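Local coordinates for protein pullulanase (Bacillus acidopullulyticus, PDB 2WAN) that hydrolyses alpha-1,6-glucosidic linkages in pullulan and at the branch points of starch polysaccharides, as a debranching glycoside hydrolase, at residues K758-E761 with L762-V766. Sequence-based numbering, arbitrary orientation.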
# COMPACT_ATOMS: atom_id res chain seq x y z
N LYS A 758 20.11 -24.15 -11.79
CA LYS A 758 18.92 -24.99 -11.67
C LYS A 758 17.98 -24.56 -10.54
O LYS A 758 16.76 -24.55 -10.73
CB LYS A 758 19.31 -26.47 -11.49
CG LYS A 758 20.00 -27.06 -12.72
CD LYS A 758 20.35 -28.53 -12.46
CE LYS A 758 20.96 -29.17 -13.69
NZ LYS A 758 21.38 -30.56 -13.36
N MET A 759 18.54 -24.20 -9.38
CA MET A 759 17.75 -23.74 -8.24
C MET A 759 16.99 -22.44 -8.54
O MET A 759 15.82 -22.31 -8.20
CB MET A 759 18.62 -23.55 -7.00
CG MET A 759 19.24 -24.84 -6.49
SD MET A 759 20.41 -24.43 -5.14
CE MET A 759 21.34 -25.99 -5.05
N ASP A 760 17.68 -21.51 -9.21
CA ASP A 760 17.11 -20.22 -9.61
C ASP A 760 15.93 -20.49 -10.57
O ASP A 760 14.81 -19.98 -10.37
CB ASP A 760 18.22 -19.38 -10.29
CG ASP A 760 17.77 -17.95 -10.62
OD1 ASP A 760 16.69 -17.76 -11.22
OD2 ASP A 760 18.53 -17.01 -10.27
N GLU A 761 16.17 -21.30 -11.59
CA GLU A 761 15.12 -21.69 -12.53
C GLU A 761 13.94 -22.37 -11.85
O GLU A 761 12.79 -22.08 -12.19
CB GLU A 761 15.69 -22.58 -13.63
CG GLU A 761 16.58 -21.80 -14.62
CD GLU A 761 17.33 -22.66 -15.61
OE1 GLU A 761 17.66 -23.82 -15.28
OE2 GLU A 761 17.63 -22.16 -16.73
N LEU A 762 14.22 -23.27 -10.91
CA LEU A 762 13.15 -23.95 -10.16
C LEU A 762 12.26 -23.01 -9.35
O LEU A 762 11.04 -23.14 -9.38
CB LEU A 762 13.73 -25.05 -9.25
CG LEU A 762 12.71 -25.81 -8.38
CD1 LEU A 762 11.60 -26.46 -9.20
CD2 LEU A 762 13.48 -26.91 -7.63
N ALA A 763 12.87 -22.05 -8.65
CA ALA A 763 12.10 -21.09 -7.87
C ALA A 763 11.14 -20.32 -8.78
O ALA A 763 9.94 -20.18 -8.46
CB ALA A 763 13.04 -20.13 -7.16
N HIS A 764 11.65 -19.87 -9.91
CA HIS A 764 10.79 -19.16 -10.87
C HIS A 764 9.76 -20.11 -11.53
O HIS A 764 8.64 -19.68 -11.81
CB HIS A 764 11.61 -18.36 -11.91
CG HIS A 764 12.36 -17.21 -11.31
ND1 HIS A 764 11.84 -15.94 -11.20
CD2 HIS A 764 13.61 -17.15 -10.77
CE1 HIS A 764 12.73 -15.14 -10.62
NE2 HIS A 764 13.81 -15.86 -10.35
N ALA A 765 10.11 -21.38 -11.74
CA ALA A 765 9.16 -22.35 -12.32
C ALA A 765 7.92 -22.49 -11.43
O ALA A 765 6.81 -22.57 -11.92
CB ALA A 765 9.81 -23.72 -12.55
N VAL A 766 8.13 -22.53 -10.11
CA VAL A 766 7.02 -22.55 -9.17
C VAL A 766 6.14 -21.30 -9.36
O VAL A 766 4.92 -21.40 -9.46
CB VAL A 766 7.48 -22.68 -7.68
CG1 VAL A 766 6.27 -22.67 -6.74
CG2 VAL A 766 8.27 -23.98 -7.48
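Asp760 and His764 meet one turn apart on helix 753-769, the alpha-helix that directly precedes the last strand, 773-777, of the catalytic (beta/alpha)8 barrel. The carboxylate is nearly parallel to the imidazole, at 17°, but stepped off its plane, and from there OD1 of Asp760 comes to 3.2 Å from CD2 of His764, with NE2 of the same ring slightly farther off. The backbone of Asp760 takes the ring edge: its O sits near the ring plane, 3.1 Å from CD2 of His764, while also accepting the helical bond from His764 N, which is nearly straight (170°). Asp760 brings OD1 to the ring by setting CG anti to its own N (chi1 -174°). Two other helical bonds flank the pair, Ala763 N to Met759 O (3.0 Å) and Ala765 N to Glu761 O (2.8 Å), and one turn back Lys758 O takes a 2.8 Å bond from Leu762 N. Around this pair, Leu740 touches both side chains and Phe817 of helix 811-826 meets the imidazole at an oblique angle. With an alanine at His764, Phe817 would probably lose its ring neighbour and a gap would open beside the buried Asp760 carboxylate. Leu762 and Ala765 pack on Thr916, joining the barrel helix to strand 915-920 of the C-terminal beta domain. Lys758 O has a second hydrogen bond, to O1 of a glycerol probably from the crystallisation liquor.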